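Enterobactin synthetase component F-related protein (Vibrio cholerae serotype O1, PDB 4OXI) probably activates glycine with ATP as an adenylation-domain ligase, here holding glycyl-adenosine-5'-phosphate, in a pathway that modifies lipopolysaccharide and gives resistance to antimicrobial peptides. Local coordinates at residues T512-W522 and F539-L550. Numbering follows the deposited sequence.
Sequences TVAFVDTHTQW and FVPKRWYAIEQL
F515 and Y545 run alongside each other on one face of a parallel strand pair, their rings nearly parallel (22°) but offset with little overlap, and F515 CD1 meets Y545 CB at 3.5 Å. Both CG atoms stand anti to their carbonyl carbons (chi1 -67° and -60°), which sends the two rings the same way. I547 CG2 reaches F515 CD1 at 3.9 Å; within 539-550, R543 NH1 donates a hydrogen bond to Y545 OH. On the other face, A514 CB sits over the six-membered ring of W544, 4.2 Å from its centroid, with P541 CB above the same side of the indole. The end of W522 swings back to bring CZ3 within 3.5 Å of A546 CB. Between the faces, A514 N-H donates to R543 O and A514 O accepts from Y545 N; V516 repeats this with Y545 O (2.8 Å from V516 N) and I547 N. At the start, T512 OG1 donates to F539 O from above the carbonyl plane (3.1 Å); at the far end, a water joins T518 N to E548 O. Helix 560-568 packs on F515 and Y545, while helix 524-531 packs on V516 and W544, as expected of the crossover helix in this beta-alpha-beta unit of an adenylation enzyme's small C-terminal part.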
ATOM      1  N   THR A 512     -14.964  12.906   4.753  1.00 30.45           N
ATOM      2  CA  THR A 512     -16.322  12.699   4.233  1.00 31.94           C
ATOM      3  C   THR A 512     -17.343  13.429   5.102  1.00 34.11           C
ATOM      4  O   THR A 512     -17.076  13.725   6.268  1.00 33.33           O
ATOM      5  CB  THR A 512     -16.726  11.198   4.211  1.00 30.33           C
ATOM      6  OG1 THR A 512     -16.702  10.664   5.546  1.00 29.72           O
ATOM      7  CG2 THR A 512     -15.789  10.391   3.306  1.00 31.77           C
ATOM      8  N   VAL A 513     -18.512  13.714   4.538  1.00 31.50           N
ATOM      9  CA  VAL A 513     -19.636  14.166   5.348  1.00 34.10           C
ATOM     10  C   VAL A 513     -20.862  13.308   5.044  1.00 34.56           C
ATOM     11  O   VAL A 513     -20.986  12.743   3.948  1.00 33.45           O
ATOM     12  CB  VAL A 513     -19.968  15.679   5.153  1.00 33.51           C
ATOM     13  CG1 VAL A 513     -18.748  16.543   5.411  1.00 33.45           C
ATOM     14  CG2 VAL A 513     -20.502  15.931   3.781  1.00 35.60           C
ATOM     15  N   ALA A 514     -21.765  13.197   6.014  1.00 32.42           N
ATOM     16  CA  ALA A 514     -22.950  12.372   5.829  1.00 30.43           C
ATOM     17  C   ALA A 514     -24.230  13.216   5.763  1.00 35.44           C
ATOM     18  O   ALA A 514     -24.391  14.163   6.535  1.00 37.18           O
ATOM     19  CB  ALA A 514     -23.036  11.332   6.934  1.00 27.01           C
ATOM     20  N   PHE A 515     -25.114  12.882   4.823  1.00 30.55           N
ATOM     21  CA  PHE A 515     -26.472  13.424   4.781  1.00 30.69           C
ATOM     22  C   PHE A 515     -27.456  12.313   5.090  1.00 31.23           C
ATOM     23  O   PHE A 515     -27.413  11.247   4.470  1.00 35.05           O
ATOM     24  CB  PHE A 515     -26.803  13.995   3.403  1.00 30.95           C
ATOM     25  CG  PHE A 515     -26.006  15.211   3.044  1.00 34.05           C
ATOM     26  CD1 PHE A 515     -26.514  16.481   3.282  1.00 31.35           C
ATOM     27  CD2 PHE A 515     -24.743  15.090   2.473  1.00 37.84           C
ATOM     28  CE1 PHE A 515     -25.787  17.611   2.957  1.00 34.60           C
ATOM     29  CE2 PHE A 515     -24.000  16.224   2.142  1.00 37.76           C
ATOM     30  CZ  PHE A 515     -24.529  17.486   2.385  1.00 39.81           C
ATOM     31  N   VAL A 516     -28.329  12.546   6.061  1.00 31.91           N
ATOM     32  CA  VAL A 516     -29.384  11.589   6.369  1.00 33.38           C
ATOM     33  C   VAL A 516     -30.732  12.283   6.221  1.00 33.24           C
ATOM     34  O   VAL A 516     -30.808  13.510   6.208  1.00 30.88           O
ATOM     35  CB  VAL A 516     -29.238  11.030   7.783  1.00 36.44           C
ATOM     36  CG1 VAL A 516     -27.880  10.340   7.935  1.00 33.69           C
ATOM     37  CG2 VAL A 516     -29.395  12.152   8.816  1.00 37.97           C
ATOM     38  N   ASP A 517     -31.794  11.507   6.080  1.00 31.12           N
ATOM     39  CA  ASP A 517     -33.108  12.109   5.928  1.00 35.84           C
ATOM     40  C   ASP A 517     -33.568  12.767   7.237  1.00 36.35           C
ATOM     41  O   ASP A 517     -32.914  12.631   8.283  1.00 33.55           O
ATOM     42  CB  ASP A 517     -34.115  11.064   5.443  1.00 37.85           C
ATOM     43  CG  ASP A 517     -34.269   9.914   6.411  1.00 37.20           C
ATOM     44  OD1 ASP A 517     -34.617  10.165   7.587  1.00 35.73           O
ATOM     45  OD2 ASP A 517     -34.046   8.755   5.998  1.00 41.93           O
ATOM     46  N   THR A 518     -34.693  13.473   7.172  1.00 37.35           N
ATOM     47  CA  THR A 518     -35.207  14.241   8.305  1.00 34.01           C
ATOM     48  C   THR A 518     -36.167  13.435   9.185  1.00 34.87           C
ATOM     49  O   THR A 518     -36.728  13.973  10.144  1.00 36.90           O
ATOM     50  CB  THR A 518     -35.933  15.507   7.815  1.00 33.68           C
ATOM     51  OG1 THR A 518     -36.839  15.148   6.760  1.00 32.55           O
ATOM     52  CG2 THR A 518     -34.936  16.533   7.283  1.00 31.03           C
ATOM     53  N   HIS A 519     -36.348  12.152   8.877  1.00 30.75           N
ATOM     54  CA  HIS A 519     -37.303  11.317   9.615  1.00 34.14           C
ATOM     55  C   HIS A 519     -36.660  10.462  10.688  1.00 38.65           C
ATOM     56  O   HIS A 519     -37.353   9.798  11.456  1.00 42.14           O
ATOM     57  CB  HIS A 519     -38.057  10.396   8.659  1.00 31.10           C
ATOM     58  CG  HIS A 519     -38.685  11.123   7.521  1.00 39.23           C
ATOM     59  ND1 HIS A 519     -38.280  10.949   6.214  1.00 40.62           N
ATOM     60  CD2 HIS A 519     -39.661  12.063   7.496  1.00 37.35           C
ATOM     61  CE1 HIS A 519     -38.998  11.734   5.429  1.00 39.67           C
ATOM     62  NE2 HIS A 519     -39.840  12.421   6.181  1.00 41.16           N
ATOM     63  N   THR A 520     -35.335  10.453  10.732  1.00 39.13           N
ATOM     64  CA  THR A 520     -34.645   9.600  11.677  1.00 39.99           C
ATOM     65  C   THR A 520     -34.314  10.420  12.916  1.00 41.21           C
ATOM     66  O   THR A 520     -34.000  11.610  12.814  1.00 43.44           O
ATOM     67  CB  THR A 520     -33.382   8.957  11.041  1.00 46.84           C
ATOM     68  OG1 THR A 520     -32.867   7.933  11.905  1.00 53.87           O
ATOM     69  CG2 THR A 520     -32.310  10.003  10.785  1.00 44.06           C
ATOM     70  N   GLN A 521     -34.421   9.803  14.090  1.00 38.19           N
ATOM     71  CA  GLN A 521     -34.170  10.525  15.330  1.00 42.51           C
ATOM     72  C   GLN A 521     -32.740  11.046  15.382  1.00 40.67           C
ATOM     73  O   GLN A 521     -31.794  10.278  15.269  1.00 44.37           O
ATOM     74  CB  GLN A 521     -34.440   9.643  16.546  1.00 45.73           C
ATOM     75  CG  GLN A 521     -34.364  10.430  17.848  1.00 49.67           C
ATOM     76  CD  GLN A 521     -34.337   9.540  19.072  1.00 59.77           C
ATOM     77  OE1 GLN A 521     -34.633   8.342  18.992  1.00 63.14           O
ATOM     78  NE2 GLN A 521     -33.975  10.120  20.218  1.00 55.05           N
ATOM     79  N   TRP A 522     -32.584  12.351  15.554  1.00 38.19           N
ATOM     80  CA  TRP A 522     -31.264  12.972  15.484  1.00 39.39           C
ATOM     81  C   TRP A 522     -30.412  12.629  16.713  1.00 42.74           C
ATOM     82  O   TRP A 522     -30.595  13.207  17.781  1.00 40.17           O
ATOM     83  CB  TRP A 522     -31.435  14.478  15.333  1.00 35.45           C
ATOM     84  CG  TRP A 522     -30.181  15.260  15.115  1.00 37.35           C
ATOM     85  CD1 TRP A 522     -29.541  16.065  16.023  1.00 35.46           C
ATOM     86  CD2 TRP A 522     -29.435  15.358  13.899  1.00 37.74           C
ATOM     87  NE1 TRP A 522     -28.435  16.646  15.445  1.00 33.34           N
ATOM     88  CE2 TRP A 522     -28.345  16.224  14.143  1.00 36.73           C
ATOM     89  CE3 TRP A 522     -29.572  14.785  12.628  1.00 39.10           C
ATOM     90  CZ2 TRP A 522     -27.403  16.533  13.157  1.00 38.18           C
ATOM     91  CZ3 TRP A 522     -28.633  15.093  11.652  1.00 38.76           C
ATOM     92  CH2 TRP A 522     -27.565  15.959  11.922  1.00 35.96           C
ATOM     93  N   PHE A 539     -12.256   7.543   7.561  1.00 29.81           N
ATOM     94  CA  PHE A 539     -13.468   7.398   6.779  1.00 33.18           C
ATOM     95  C   PHE A 539     -14.728   7.825   7.541  1.00 34.75           C
ATOM     96  O   PHE A 539     -15.783   8.016   6.928  1.00 35.40           O
ATOM     97  CB  PHE A 539     -13.588   5.953   6.295  1.00 32.10           C
ATOM     98  CG  PHE A 539     -12.367   5.465   5.554  1.00 32.68           C
ATOM     99  CD1 PHE A 539     -11.661   6.317   4.702  1.00 32.40           C
ATOM    100  CD2 PHE A 539     -11.915   4.160   5.718  1.00 34.76           C
ATOM    101  CE1 PHE A 539     -10.522   5.864   4.023  1.00 35.03           C
ATOM    102  CE2 PHE A 539     -10.774   3.700   5.046  1.00 35.42           C
ATOM    103  CZ  PHE A 539     -10.080   4.551   4.197  1.00 32.43           C
ATOM    104  N   VAL A 540     -14.628   7.979   8.863  1.00 29.68           N
ATOM    105  CA  VAL A 540     -15.799   8.377   9.649  1.00 33.50           C
ATOM    106  C   VAL A 540     -16.200   9.805   9.273  1.00 35.82           C
ATOM    107  O   VAL A 540     -15.363  10.715   9.299  1.00 33.02           O
ATOM    108  CB  VAL A 540     -15.557   8.279  11.163  1.00 34.53           C
ATOM    109  CG1 VAL A 540     -16.785   8.733  11.929  1.00 38.02           C
ATOM    110  CG2 VAL A 540     -15.220   6.852  11.561  1.00 32.72           C
ATOM    111  N   PRO A 541     -17.476   9.998   8.887  1.00 33.58           N
ATOM    112  CA  PRO A 541     -17.948  11.333   8.490  1.00 34.79           C
ATOM    113  C   PRO A 541     -17.710  12.343   9.612  1.00 34.15           C
ATOM    114  O   PRO A 541     -17.974  12.031  10.777  1.00 31.16           O
ATOM    115  CB  PRO A 541     -19.450  11.119   8.248  1.00 32.50           C
ATOM    116  CG  PRO A 541     -19.561   9.643   7.907  1.00 34.52           C
ATOM    117  CD  PRO A 541     -18.541   8.979   8.799  1.00 31.03           C
ATOM    118  N   LYS A 542     -17.180  13.512   9.256  1.00 33.21           N
ATOM    119  CA  LYS A 542     -16.811  14.543  10.224  1.00 42.94           C
ATOM    120  C   LYS A 542     -17.943  15.540  10.409  1.00 42.92           C
ATOM    121  O   LYS A 542     -17.966  16.286  11.380  1.00 48.86           O
ATOM    122  CB  LYS A 542     -15.552  15.300   9.767  1.00 43.05           C
ATOM    123  CG  LYS A 542     -14.331  14.431   9.527  1.00 45.46           C
ATOM    124  CD  LYS A 542     -14.123  13.464  10.683  1.00 46.48           C
ATOM    125  CE  LYS A 542     -12.975  12.495  10.402  1.00 49.69           C
ATOM    126  NZ  LYS A 542     -13.153  11.246  11.202  1.00 40.22           N
ATOM    127  N   ARG A 543     -18.868  15.564   9.460  1.00 38.92           N
ATOM    128  CA  ARG A 543     -20.031  16.437   9.553  1.00 42.39           C
ATOM    129  C   ARG A 543     -21.274  15.682   9.121  1.00 41.58           C
ATOM    130  O   ARG A 543     -21.237  14.887   8.176  1.00 40.21           O
ATOM    131  CB  ARG A 543     -19.867  17.666   8.669  1.00 38.89           C
ATOM    132  CG  ARG A 543     -18.836  18.663   9.141  1.00 43.85           C
ATOM    133  CD  ARG A 543     -18.577  19.675   8.037  1.00 51.18           C
ATOM    134  NE  ARG A 543     -17.855  20.840   8.528  1.00 65.59           N
ATOM    135  CZ  ARG A 543     -18.422  22.019   8.760  1.00 69.34           C
ATOM    136  NH1 ARG A 543     -19.724  22.189   8.540  1.00 63.47           N
ATOM    137  NH2 ARG A 543     -17.686  23.029   9.208  1.00 69.36           N
ATOM    138  N   TRP A 544     -22.373  15.949   9.815  1.00 41.83           N
ATOM    139  CA  TRP A 544     -23.629  15.246   9.611  1.00 37.84           C
ATOM    140  C   TRP A 544     -24.733  16.259   9.333  1.00 40.53           C
ATOM    141  O   TRP A 544     -24.847  17.263  10.032  1.00 41.53           O
ATOM    142  CB  TRP A 544     -23.954  14.436  10.859  1.00 32.79           C
ATOM    143  CG  TRP A 544     -22.886  13.461  11.178  1.00 33.54           C
ATOM    144  CD1 TRP A 544     -21.633  13.739  11.647  1.00 38.51           C
ATOM    145  CD2 TRP A 544     -22.961  12.035  11.048  1.00 38.40           C
ATOM    146  NE1 TRP A 544     -20.920  12.571  11.808  1.00 38.89           N
ATOM    147  CE2 TRP A 544     -21.715  11.512  11.451  1.00 38.66           C
ATOM    148  CE3 TRP A 544     -23.959  11.150  10.635  1.00 35.92           C
ATOM    149  CZ2 TRP A 544     -21.448  10.143  11.453  1.00 39.49           C
ATOM    150  CZ3 TRP A 544     -23.689   9.791  10.640  1.00 36.04           C
ATOM    151  CH2 TRP A 544     -22.450   9.302  11.045  1.00 38.04           C
ATOM    152  N   TYR A 545     -25.532  16.001   8.303  1.00 39.51           N
ATOM    153  CA  TYR A 545     -26.628  16.889   7.939  1.00 35.76           C
ATOM    154  C   TYR A 545     -27.935  16.098   7.834  1.00 38.77           C
ATOM    155  O   TYR A 545     -27.966  14.990   7.274  1.00 34.24           O
ATOM    156  CB  TYR A 545     -26.328  17.616   6.620  1.00 36.74           C
ATOM    157  CG  TYR A 545     -25.076  18.479   6.656  1.00 41.69           C
ATOM    158  CD1 TYR A 545     -25.157  19.842   6.904  1.00 48.78           C
ATOM    159  CD2 TYR A 545     -23.814  17.931   6.449  1.00 40.29           C
ATOM    160  CE1 TYR A 545     -24.021  20.643   6.944  1.00 47.80           C
ATOM    161  CE2 TYR A 545     -22.670  18.722   6.493  1.00 46.64           C
ATOM    162  CZ  TYR A 545     -22.784  20.079   6.740  1.00 51.65           C
ATOM    163  OH  TYR A 545     -21.664  20.880   6.791  1.00 54.21           O
ATOM    164  N   ALA A 546     -28.997  16.651   8.418  1.00 36.84           N
ATOM    165  CA  ALA A 546     -30.348  16.137   8.214  1.00 36.38           C
ATOM    166  C   ALA A 546     -30.970  16.991   7.115  1.00 36.54           C
ATOM    167  O   ALA A 546     -31.157  18.203   7.287  1.00 35.18           O
ATOM    168  CB  ALA A 546     -31.167  16.226   9.498  1.00 33.03           C
ATOM    169  N   ILE A 547     -31.255  16.372   5.974  1.00 31.81           N
ATOM    170  CA  ILE A 547     -31.697  17.125   4.806  1.00 32.42           C
ATOM    171  C   ILE A 547     -33.005  16.525   4.294  1.00 32.17           C
ATOM    172  O   ILE A 547     -33.185  15.306   4.330  1.00 33.17           O
ATOM    173  CB  ILE A 547     -30.591  17.154   3.703  1.00 31.83           C
ATOM    174  CG1 ILE A 547     -30.914  18.181   2.613  1.00 31.41           C
ATOM    175  CG2 ILE A 547     -30.369  15.765   3.100  1.00 28.43           C
ATOM    176  CD1 ILE A 547     -29.787  18.372   1.605  1.00 34.15           C
ATOM    177  N   GLU A 548     -33.924  17.381   3.859  1.00 33.66           N
ATOM    178  CA  GLU A 548     -35.256  16.931   3.449  1.00 34.33           C
ATOM    179  C   GLU A 548     -35.207  16.008   2.241  1.00 33.50           C
ATOM    180  O   GLU A 548     -35.843  14.957   2.240  1.00 33.13           O
ATOM    181  CB  GLU A 548     -36.183  18.128   3.162  1.00 28.98           C
ATOM    182  CG  GLU A 548     -36.523  18.925   4.404  1.00 32.74           C
ATOM    183  CD  GLU A 548     -37.713  19.875   4.230  1.00 37.06           C
ATOM    184  OE1 GLU A 548     -38.155  20.454   5.254  1.00 35.66           O
ATOM    185  OE2 GLU A 548     -38.203  20.046   3.092  1.00 35.28           O
ATOM    186  N   GLN A 549     -34.456  16.413   1.219  1.00 36.49           N
ATOM    187  CA  GLN A 549     -34.344  15.666  -0.033  1.00 36.29           C
ATOM    188  C   GLN A 549     -32.900  15.690  -0.532  1.00 39.02           C
ATOM    189  O   GLN A 549     -32.217  16.713  -0.421  1.00 42.12           O
ATOM    190  CB  GLN A 549     -35.216  16.310  -1.123  1.00 38.40           C
ATOM    191  CG  GLN A 549     -36.669  16.585  -0.753  1.00 40.63           C
ATOM    192  CD  GLN A 549     -37.617  15.485  -1.219  1.00 48.88           C
ATOM    193  OE1 GLN A 549     -37.261  14.302  -1.251  1.00 51.32           O
ATOM    194  NE2 GLN A 549     -38.833  15.876  -1.587  1.00 51.90           N
ATOM    195  N   LEU A 550     -32.442  14.576  -1.103  1.00 42.58           N
ATOM    196  CA  LEU A 550     -31.161  14.551  -1.810  1.00 41.77           C
ATOM    197  C   LEU A 550     -31.364  15.039  -3.246  1.00 44.08           C
ATOM    198  O   LEU A 550     -32.414  14.797  -3.842  1.00 46.93           O
ATOM    199  CB  LEU A 550     -30.575  13.136  -1.824  1.00 37.76           C
ATOM    200  CG  LEU A 550     -30.281  12.486  -0.465  1.00 39.66           C
ATOM    201  CD1 LEU A 550     -29.695  11.090  -0.634  1.00 35.64           C
ATOM    202  CD2 LEU A 550     -29.343  13.355   0.364  1.00 33.89           C
TER
HETATM  203  O   HOH W   1     -14.266  11.392   7.207  1.00 39.65           O
HETATM  204  O   HOH W   2     -35.991  13.432   4.608  1.00 32.46           O